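Local coordinates for DUF357 domain-containing protein (Archaeoglobus fulgidus DSM 4304, PDB 2OO2) that is of unknown function but folds as a small three-helix bundle that pairs with a second copy of itself, at residues E5-E10 with D50-F55; K13-I18 with E56-A61; R33-Y38 with A63-G68. All coordinates share one frame; numbering follows the deposited sequence.

Contact 1 of 3, residues E5-E10 with D50-F55; sequences EELRRE and DLVRAF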
loop_
_atom_site.group_PDB
_atom_site.type_symbol
_atom_site.label_atom_id
_atom_site.label_comp_id
_atom_site.label_asym_id
_atom_site.label_seq_id
_atom_site.Cartn_x
_atom_site.Cartn_y
_atom_site.Cartn_z
ATOM N N GLU A 5 -1.812 -5.625 18.908
ATOM C CA GLU A 5 -0.559 -4.939 19.274
ATOM C C GLU A 5 0.380 -4.677 18.082
ATOM O O GLU A 5 0.852 -3.577 17.923
ATOM C CB GLU A 5 0.166 -5.754 20.346
ATOM C CG GLU A 5 1.498 -5.208 20.816
ATOM C CD GLU A 5 2.021 -5.961 22.064
ATOM O OE1 GLU A 5 3.191 -6.431 22.043
ATOM O OE2 GLU A 5 1.235 -6.105 23.046
ATOM N N GLU A 6 0.625 -5.690 17.258
ATOM C CA GLU A 6 1.519 -5.559 16.137
ATOM C C GLU A 6 0.939 -4.531 15.134
ATOM O O GLU A 6 1.660 -3.625 14.733
ATOM C CB GLU A 6 1.842 -6.913 15.478
ATOM C CG GLU A 6 2.976 -6.761 14.442
ATOM C CD GLU A 6 3.294 -8.002 13.572
ATOM O OE1 GLU A 6 2.678 -9.091 13.740
ATOM O OE2 GLU A 6 4.195 -7.857 12.685
ATOM N N LEU A 7 -0.348 -4.634 14.784
ATOM C CA LEU A 7 -0.983 -3.638 13.854
ATOM C C LEU A 7 -1.043 -2.201 14.373
ATOM O O LEU A 7 -0.870 -1.261 13.628
ATOM C CB LEU A 7 -2.408 -4.046 13.428
ATOM C CG LEU A 7 -2.699 -5.071 12.359
ATOM C CD1 LEU A 7 -4.165 -5.317 12.336
ATOM C CD2 LEU A 7 -2.235 -4.550 10.987
ATOM N N ARG A 8 -1.382 -2.018 15.639
ATOM C CA ARG A 8 -1.339 -0.721 16.280
ATOM C C ARG A 8 0.038 -0.123 16.267
ATOM O O ARG A 8 0.162 1.052 15.889
ATOM C CB ARG A 8 -1.756 -0.811 17.761
ATOM C CG ARG A 8 -3.196 -0.698 17.973
ATOM C CD ARG A 8 -3.471 -0.369 19.439
ATOM N NE ARG A 8 -4.646 -1.132 19.866
ATOM C CZ ARG A 8 -4.597 -2.204 20.663
ATOM N NH1 ARG A 8 -3.425 -2.647 21.148
ATOM N NH2 ARG A 8 -5.731 -2.841 20.989
ATOM N N ARG A 9 1.069 -0.890 16.654
ATOM C CA ARG A 9 2.433 -0.354 16.740
ATOM C C ARG A 9 2.881 0.112 15.326
ATOM O O ARG A 9 3.459 1.168 15.217
ATOM C CB ARG A 9 3.477 -1.350 17.233
ATOM C CG ARG A 9 3.254 -1.733 18.702
ATOM C CD ARG A 9 4.544 -1.920 19.502
ATOM N NE ARG A 9 4.172 -2.418 20.828
ATOM C CZ ARG A 9 4.386 -3.663 21.254
ATOM N NH1 ARG A 9 5.014 -4.549 20.470
ATOM N NH2 ARG A 9 3.986 -4.018 22.476
ATOM N N GLU A 10 2.659 -0.723 14.319
ATOM C CA GLU A 10 3.146 -0.439 12.918
ATOM C C GLU A 10 2.390 0.725 12.288
ATOM O O GLU A 10 2.947 1.500 11.462
ATOM C CB GLU A 10 2.980 -1.674 12.026
ATOM C CG GLU A 10 4.010 -2.796 12.184
ATOM C CD GLU A 10 5.414 -2.356 11.759
ATOM O OE1 GLU A 10 5.675 -2.107 10.525
ATOM O OE2 GLU A 10 6.247 -2.235 12.682
ATOM N N ASP A 50 -10.501 0.507 13.799
ATOM C CA ASP A 50 -10.575 -0.388 12.689
ATOM C C ASP A 50 -9.132 -0.557 12.188
ATOM O O ASP A 50 -8.706 0.129 11.197
ATOM C CB ASP A 50 -11.523 0.112 11.590
ATOM C CG ASP A 50 -11.805 -0.922 10.545
ATOM O OD1 ASP A 50 -11.033 -1.966 10.298
ATOM O OD2 ASP A 50 -12.869 -0.714 9.921
ATOM N N LEU A 51 -8.392 -1.457 12.819
ATOM C CA LEU A 51 -6.917 -1.599 12.599
ATOM C C LEU A 51 -6.509 -2.021 11.199
ATOM O O LEU A 51 -5.534 -1.396 10.614
ATOM C CB LEU A 51 -6.284 -2.522 13.653
ATOM C CG LEU A 51 -6.416 -1.959 15.055
ATOM C CD1 LEU A 51 -5.809 -3.006 16.022
ATOM C CD2 LEU A 51 -5.726 -0.644 15.239
ATOM N N VAL A 52 -7.259 -2.955 10.610
ATOM C CA VAL A 52 -6.893 -3.440 9.262
ATOM C C VAL A 52 -7.042 -2.249 8.293
ATOM O O VAL A 52 -6.114 -1.985 7.448
ATOM C CB VAL A 52 -7.811 -4.541 8.757
ATOM C CG1 VAL A 52 -7.360 -5.066 7.472
ATOM C CG2 VAL A 52 -7.753 -5.766 9.731
ATOM N N ARG A 53 -8.183 -1.546 8.378
ATOM C CA ARG A 53 -8.370 -0.385 7.396
ATOM C C ARG A 53 -7.397 0.705 7.794
ATOM O O ARG A 53 -6.812 1.408 6.905
ATOM C CB ARG A 53 -9.796 0.154 7.348
ATOM C CG ARG A 53 -10.895 -0.819 6.936
ATOM C CD ARG A 53 -10.904 -1.201 5.466
ATOM N NE ARG A 53 -10.157 -2.454 5.237
ATOM C CZ ARG A 53 -10.272 -3.240 4.169
ATOM N NH1 ARG A 53 -9.525 -4.331 4.089
ATOM N NH2 ARG A 53 -11.122 -2.936 3.186
ATOM N N ALA A 54 -7.130 0.881 9.082
ATOM C CA ALA A 54 -6.163 1.906 9.457
ATOM C C ALA A 54 -4.802 1.620 8.844
ATOM O O ALA A 54 -4.177 2.536 8.327
ATOM C CB ALA A 54 -6.002 2.105 10.924
ATOM N N PHE A 55 -4.312 0.385 8.981
ATOM C CA PHE A 55 -3.031 0.026 8.401
ATOM C C PHE A 55 -3.061 0.100 6.870
ATOM O O PHE A 55 -2.111 0.679 6.207
ATOM C CB PHE A 55 -2.604 -1.344 8.826
ATOM C CG PHE A 55 -1.249 -1.777 8.356
ATOM C CD1 PHE A 55 -0.074 -1.172 8.787
ATOM C CD2 PHE A 55 -1.190 -2.902 7.481
ATOM C CE1 PHE A 55 1.163 -1.674 8.379
ATOM C CE2 PHE A 55 0.099 -3.467 7.127
ATOM C CZ PHE A 55 1.251 -2.802 7.573
#
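Leu51, in the first turn of helix 51-70, meets helix 3-21 through two residues. Its CB takes the CD1 methyl of Leu7 at 3.7 Å, and the two CA atoms, 6.4 Å apart, are the nearest pair between the backbones. Farther out, Leu51 CD2 lies 3.7 Å from CG of Arg8, so it is the aliphatic root of the arginine that packs here. Val52 adds a looser touch, its CG2 4.5 Å from Leu7 CD1; Leu7 also packs on Val52 of the second subunit, and Val52 on Glu6 of the second subunit. One turn on, Phe55 holds CG anti to its backbone N (chi1 -176°), which carries the ring toward helix 3-21: Leu7 CD2 sits 3.9 Å from Phe55 CB, the two side chains crossing at about a right angle, while Phe55 CE1 approaches CB of Glu10 at 4.1 Å. The fork of Leu7 thus bridges one helical turn, CD1 on Leu51 and CD2 on Phe55. Chemically, the parallel pair of helices, 31° between their short axes, is joined here by aliphatic and aromatic packing, whereas the Glu10 carboxylate is divided between Arg53 of the second subunit and Lys13 and Trp14 of its own helix.

Contact 2 of 3, residues K13-I18 with E56-A61; sequences KWLERI and ECVVWA
Val58 sets CG2 anti to its backbone N and leaves CG1 between N and the carbonyl carbon (chi1 87°), and this rotation presents both methyls to helix 3-21. Ile18 answers with an extended chain (chi1 -159°) that carries CD1 out to Ala61. The evidence for how Val58 seats itself is that CG2 reaches main chain as well as side chains, lying 3.6 Å from N of Leu15 and 3.7 Å from C of Trp14. It therefore rests on the peptide link between those two residues, with CB of Trp14 and CB of Leu15 each 4.0 Å away. For Trp14 this is contact through the root of the side chain, since the indole itself leads away from 56-61. Ile18 CG2 also approaches this methyl, more loosely, at 4.3 Å. One turn farther along, the CD1 methyl of Ile18 comes against the flank of Ala61, 3.5 Å from CB and as near its carbonyl carbon, a close apolar contact. The short axes run 9.8 Å apart at 37°, and Leu15 with Val58 forms the nearest CA pair, at 6.2 Å. Around this apolar seam, helix 29-47 supplies Ser42 against Leu15 and Val58 and Ile39 against Ile18. Farther along helix 51-70, Trp62 meets the Trp14 indole edge-to-face and donates from NE1 to Trp14 O, while Val59 and Trp60 turn to the second subunit.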
loop_
_atom_site.group_PDB
_atom_site.type_symbol
_atom_site.label_atom_id
_atom_site.label_comp_id
_atom_site.label_asym_id
_atom_site.label_seq_id
_atom_site.Cartn_x
_atom_site.Cartn_y
_atom_site.Cartn_z
ATOM N N LYS A 13 3.500 3.986 13.866
ATOM C CA LYS A 13 4.903 4.234 13.631
ATOM C C LYS A 13 4.927 4.927 12.239
ATOM O O LYS A 13 5.477 6.009 12.067
ATOM C CB LYS A 13 5.613 2.904 13.461
ATOM C CG LYS A 13 7.101 2.987 13.070
ATOM C CD LYS A 13 7.653 1.717 12.476
ATOM C CE LYS A 13 7.745 0.615 13.535
ATOM N NZ LYS A 13 8.307 -0.739 13.070
ATOM N N TRP A 14 4.221 4.318 11.326
ATOM C CA TRP A 14 4.283 4.771 9.898
ATOM C C TRP A 14 3.450 6.017 9.689
ATOM O O TRP A 14 3.678 6.868 8.725
ATOM C CB TRP A 14 3.833 3.599 9.094
ATOM C CG TRP A 14 4.927 2.605 8.920
ATOM C CD1 TRP A 14 4.931 1.300 9.310
ATOM C CD2 TRP A 14 6.183 2.835 8.283
ATOM N NE1 TRP A 14 6.116 0.701 8.986
ATOM C CE2 TRP A 14 6.891 1.630 8.312
ATOM C CE3 TRP A 14 6.778 3.978 7.666
ATOM C CZ2 TRP A 14 8.183 1.517 7.800
ATOM C CZ3 TRP A 14 8.053 3.862 7.149
ATOM C CH2 TRP A 14 8.746 2.653 7.199
ATOM N N LEU A 15 2.433 6.157 10.505
ATOM C CA LEU A 15 1.611 7.323 10.506
ATOM C C LEU A 15 2.324 8.512 11.114
ATOM O O LEU A 15 2.301 9.582 10.548
ATOM C CB LEU A 15 0.267 7.065 11.167
ATOM C CG LEU A 15 -0.893 8.006 11.147
ATOM C CD1 LEU A 15 -1.424 8.346 9.764
ATOM C CD2 LEU A 15 -2.009 7.274 11.898
ATOM N N GLU A 16 2.997 8.349 12.248
ATOM C CA GLU A 16 3.765 9.466 12.774
ATOM C C GLU A 16 4.911 9.874 11.789
ATOM O O GLU A 16 5.203 11.043 11.661
ATOM C CB GLU A 16 4.332 9.124 14.105
ATOM C CG GLU A 16 3.246 8.775 15.097
ATOM C CD GLU A 16 3.836 8.184 16.412
ATOM O OE1 GLU A 16 5.057 7.834 16.478
ATOM O OE2 GLU A 16 3.041 8.081 17.375
ATOM N N ARG A 17 5.485 8.925 11.076
ATOM C CA ARG A 17 6.580 9.215 10.153
ATOM C C ARG A 17 6.002 10.024 8.981
ATOM O O ARG A 17 6.603 11.033 8.600
ATOM C CB ARG A 17 7.272 7.922 9.676
ATOM C CG ARG A 17 8.243 7.296 10.760
ATOM C CD ARG A 17 8.607 5.911 10.369
ATOM N NE ARG A 17 9.475 5.290 11.390
ATOM C CZ ARG A 17 9.988 4.068 11.239
ATOM N NH1 ARG A 17 9.716 3.352 10.151
ATOM N NH2 ARG A 17 10.741 3.551 12.190
ATOM N N ILE A 18 4.846 9.624 8.442
ATOM C CA ILE A 18 4.354 10.266 7.181
ATOM C C ILE A 18 3.789 11.673 7.432
ATOM O O ILE A 18 3.870 12.596 6.580
ATOM C CB ILE A 18 3.360 9.327 6.448
ATOM C CG1 ILE A 18 3.284 9.719 4.975
ATOM C CG2 ILE A 18 1.942 9.239 7.136
ATOM C CD1 ILE A 18 2.431 8.719 4.104
ATOM N N GLU A 56 -4.133 -0.419 6.275
ATOM C CA GLU A 56 -4.306 -0.427 4.835
ATOM C C GLU A 56 -4.150 1.021 4.335
ATOM O O GLU A 56 -3.434 1.282 3.282
ATOM C CB GLU A 56 -5.700 -0.926 4.537
ATOM C CG GLU A 56 -5.941 -1.216 3.038
ATOM C CD GLU A 56 -7.375 -1.585 2.692
ATOM O OE1 GLU A 56 -8.344 -1.136 3.306
ATOM O OE2 GLU A 56 -7.535 -2.344 1.763
ATOM N N CYS A 57 -4.790 1.984 4.995
ATOM C CA CYS A 57 -4.693 3.448 4.473
ATOM C C CYS A 57 -3.294 4.023 4.633
ATOM O O CYS A 57 -2.790 4.782 3.628
ATOM C CB CYS A 57 -5.809 4.362 5.073
ATOM S SG CYS A 57 -7.437 3.912 4.648
ATOM N N VAL A 58 -2.536 3.740 5.709
ATOM C CA VAL A 58 -1.159 4.226 5.906
ATOM C C VAL A 58 -0.194 3.712 4.779
ATOM O O VAL A 58 0.613 4.531 4.173
ATOM C CB VAL A 58 -0.600 4.091 7.357
ATOM C CG1 VAL A 58 0.031 2.740 7.587
ATOM C CG2 VAL A 58 0.473 5.230 7.580
ATOM N N VAL A 59 -0.410 2.458 4.346
ATOM C CA VAL A 59 0.440 1.824 3.325
ATOM C C VAL A 59 0.067 2.543 2.036
ATOM O O VAL A 59 1.023 2.933 1.311
ATOM C CB VAL A 59 0.143 0.410 3.134
ATOM C CG1 VAL A 59 1.004 -0.198 2.134
ATOM C CG2 VAL A 59 0.549 -0.341 4.502
ATOM N N TRP A 60 -1.233 2.669 1.728
ATOM C CA TRP A 60 -1.594 3.457 0.463
ATOM C C TRP A 60 -0.993 4.834 0.536
ATOM O O TRP A 60 -0.494 5.348 -0.560
ATOM C CB TRP A 60 -3.123 3.555 0.244
ATOM C CG TRP A 60 -3.669 2.340 -0.489
ATOM C CD1 TRP A 60 -4.261 1.215 0.082
ATOM C CD2 TRP A 60 -3.600 2.073 -1.880
ATOM N NE1 TRP A 60 -4.673 0.336 -0.845
ATOM C CE2 TRP A 60 -4.240 0.819 -2.097
ATOM C CE3 TRP A 60 -3.052 2.782 -2.985
ATOM C CZ2 TRP A 60 -4.318 0.216 -3.326
ATOM C CZ3 TRP A 60 -3.193 2.210 -4.233
ATOM C CH2 TRP A 60 -3.809 0.946 -4.423
ATOM N N ALA A 61 -1.124 5.529 1.680
ATOM C CA ALA A 61 -0.499 6.904 1.764
ATOM C C ALA A 61 1.011 6.893 1.413
ATOM O O ALA A 61 1.495 7.699 0.510
ATOM C CB ALA A 61 -0.764 7.585 3.122
#

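Contact 3 of 3, residues R33-Y38 with A63-G68; sequences RNIEAY and AWLEIG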
loop_
_atom_site.group_PDB
_atom_site.type_symbol
_atom_site.label_atom_id
_atom_site.label_comp_id
_atom_site.label_asym_id
_atom_site.label_seq_id
_atom_site.Cartn_x
_atom_site.Cartn_y
_atom_site.Cartn_z
ATOM N N ARG A 33 -3.004 15.254 -2.878
ATOM C CA ARG A 33 -4.352 15.132 -2.292
ATOM C C ARG A 33 -4.645 13.687 -1.852
ATOM O O ARG A 33 -5.219 13.484 -0.746
ATOM C CB ARG A 33 -5.476 15.659 -3.215
ATOM C CG ARG A 33 -5.346 17.188 -3.655
ATOM C CD ARG A 33 -5.580 18.257 -2.564
ATOM N NE ARG A 33 -5.095 19.595 -2.995
ATOM C CZ ARG A 33 -3.956 20.179 -2.598
ATOM N NH1 ARG A 33 -3.122 19.579 -1.740
ATOM N NH2 ARG A 33 -3.640 21.381 -3.067
ATOM N N ASN A 34 -4.230 12.705 -2.678
ATOM C CA ASN A 34 -4.318 11.274 -2.325
ATOM C C ASN A 34 -3.617 10.940 -1.023
ATOM O O ASN A 34 -4.204 10.218 -0.077
ATOM C CB ASN A 34 -3.796 10.412 -3.491
ATOM C CG ASN A 34 -4.739 10.439 -4.706
ATOM O OD1 ASN A 34 -5.811 11.013 -4.644
ATOM N ND2 ASN A 34 -4.320 9.856 -5.804
ATOM N N ILE A 35 -2.389 11.421 -0.919
ATOM C CA ILE A 35 -1.583 11.296 0.321
ATOM C C ILE A 35 -2.345 11.740 1.626
ATOM O O ILE A 35 -2.538 10.921 2.597
ATOM C CB ILE A 35 -0.112 11.868 0.218
ATOM C CG1 ILE A 35 0.648 11.180 -0.937
ATOM C CG2 ILE A 35 0.657 11.607 1.555
ATOM C CD1 ILE A 35 1.970 11.912 -1.370
ATOM N N GLU A 36 -2.775 13.003 1.631
ATOM C CA GLU A 36 -3.545 13.568 2.751
ATOM C C GLU A 36 -4.839 12.855 2.948
ATOM O O GLU A 36 -5.206 12.621 4.152
ATOM C CB GLU A 36 -3.776 15.090 2.656
ATOM C CG GLU A 36 -4.493 15.755 3.955
ATOM C CD GLU A 36 -3.976 15.281 5.418
ATOM O OE1 GLU A 36 -2.793 15.611 5.798
ATOM O OE2 GLU A 36 -4.782 14.642 6.197
ATOM N N ALA A 37 -5.448 12.394 1.844
ATOM C CA ALA A 37 -6.786 11.727 1.874
ATOM C C ALA A 37 -6.558 10.414 2.647
ATOM O O ALA A 37 -7.281 10.119 3.707
ATOM C CB ALA A 37 -7.354 11.449 0.499
ATOM N N TYR A 38 -5.513 9.638 2.265
ATOM C CA TYR A 38 -5.315 8.318 3.078
ATOM C C TYR A 38 -4.732 8.568 4.403
ATOM O O TYR A 38 -5.112 7.786 5.469
ATOM C CB TYR A 38 -4.368 7.383 2.299
ATOM C CG TYR A 38 -4.970 6.723 1.094
ATOM C CD1 TYR A 38 -5.844 5.700 1.205
ATOM C CD2 TYR A 38 -4.608 7.117 -0.232
ATOM C CE1 TYR A 38 -6.372 5.034 0.165
ATOM C CE2 TYR A 38 -5.147 6.426 -1.355
ATOM C CZ TYR A 38 -6.030 5.405 -1.169
ATOM O OH TYR A 38 -6.638 4.661 -2.208
ATOM N N ALA A 63 2.616 4.587 -0.403
ATOM C CA ALA A 63 2.870 4.156 -1.770
ATOM C C ALA A 63 2.706 5.369 -2.704
ATOM O O ALA A 63 3.501 5.500 -3.623
ATOM C CB ALA A 63 1.940 3.045 -2.237
ATOM N N TRP A 64 1.682 6.193 -2.512
ATOM C CA TRP A 64 1.453 7.399 -3.396
ATOM C C TRP A 64 2.654 8.321 -3.243
ATOM O O TRP A 64 3.120 8.939 -4.262
ATOM C CB TRP A 64 0.174 8.170 -3.044
ATOM C CG TRP A 64 -1.057 7.538 -3.677
ATOM C CD1 TRP A 64 -1.905 6.638 -3.085
ATOM C CD2 TRP A 64 -1.492 7.689 -5.024
ATOM N NE1 TRP A 64 -2.875 6.235 -3.998
ATOM C CE2 TRP A 64 -2.634 6.868 -5.197
ATOM C CE3 TRP A 64 -1.028 8.456 -6.117
ATOM C CZ2 TRP A 64 -3.320 6.785 -6.424
ATOM C CZ3 TRP A 64 -1.738 8.391 -7.330
ATOM C CH2 TRP A 64 -2.846 7.562 -7.476
ATOM N N LEU A 65 3.116 8.460 -1.995
ATOM C CA LEU A 65 4.304 9.250 -1.657
ATOM C C LEU A 65 5.589 8.682 -2.270
ATOM O O LEU A 65 6.251 9.402 -3.098
ATOM C CB LEU A 65 4.425 9.470 -0.126
ATOM C CG LEU A 65 5.423 10.538 0.316
ATOM C CD1 LEU A 65 5.144 10.874 1.779
ATOM C CD2 LEU A 65 6.858 10.107 0.130
ATOM N N GLU A 66 5.936 7.420 -1.987
ATOM C CA GLU A 66 7.148 6.774 -2.536
ATOM C C GLU A 66 7.165 6.675 -4.069
ATOM O O GLU A 66 8.151 7.010 -4.661
ATOM C CB GLU A 66 7.430 5.407 -1.956
ATOM C CG GLU A 66 7.906 5.534 -0.508
ATOM C CD GLU A 66 9.214 6.352 -0.344
ATOM O OE1 GLU A 66 10.310 5.893 -0.699
ATOM O OE2 GLU A 66 9.144 7.434 0.209
ATOM N N ILE A 67 6.056 6.267 -4.661
ATOM C CA ILE A 67 5.948 6.101 -6.112
ATOM C C ILE A 67 5.911 7.470 -6.821
ATOM O O ILE A 67 6.474 7.604 -7.925
ATOM C CB ILE A 67 4.783 5.146 -6.544
ATOM C CG1 ILE A 67 4.976 3.747 -5.924
ATOM C CG2 ILE A 67 4.710 5.059 -8.067
ATOM C CD1 ILE A 67 3.698 2.830 -5.924
ATOM N N GLY A 68 5.262 8.451 -6.199
ATOM C CA GLY A 68 5.302 9.843 -6.628
ATOM C C GLY A 68 6.741 10.347 -6.723
ATOM O O GLY A 68 7.116 10.973 -7.735
HETATM O O HOH W 1 -5.682 5.096 -4.448
#
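Helices 29-47 and 51-70 run antiparallel here, their short axes 155° apart in direction and 9.2 Å at closest approach, with Ile35 and Trp64 as the nearest CA pair. Asn34 lies over one face of the Trp64 indole. Its CB stands 3.9 Å from the centroid of the five-membered ring and only 12° off the ring normal, the geometry of a CH-pi contact, while ND2 extends over the six-membered ring to 3.2 Å from Trp64 CH2. Amide and indole planes are 72° apart, so the amide stands steeply on the ring and does not stack flat on it. Tyr38 comes to the pyrrole side of the same indole: CE2 is 3.5 Å from Trp64 NE1, and the rings meet rim to rim, neither covering the other. A water in the plane of both rings joins their polar ends, accepting from Trp64 NE1 at 3.1 Å and lying 2.5 Å from Tyr38 OH. Deeper in, Ile35 turns CG1 beside its backbone N, which brings CG1 to 3.7 Å from Trp64 CB and lets CD1 reach the backbone and CB of Leu65. Phe31 of the same chain meets the Trp64 ring edge-to-face, and Ile67 of the second subunit also packs on this tryptophan. The chemistry is accordingly graded: an aliphatic layer of Ile35 and Leu65 lies inside, and beside it an indole whose face receives an amide and whose N-H is satisfied by water.

All three contacts draw on helix 51-70, which supplies their second segments in the order 50-55, 56-61 and 63-68. Contacts 1 and 2 pair it with helix 3-21, and contact 3 pairs it with helix 29-47. Their centres are spaced about 10 Å from contact 1 to contact 2 and again to contact 3, with contacts 1 and 3 about 19 Å apart on opposite sides of the chain's centre. Contact 2, about 3 Å from that centre, touches contact 3 where Tyr38 packs on Cys57, Trp60 and Ala61. The first segments, 5-10, 13-18 and 33-38, all come before the second ones, so any two contacts cross along the chain, and the last helix packs against both earlier ones. Each contact also reaches the second subunit.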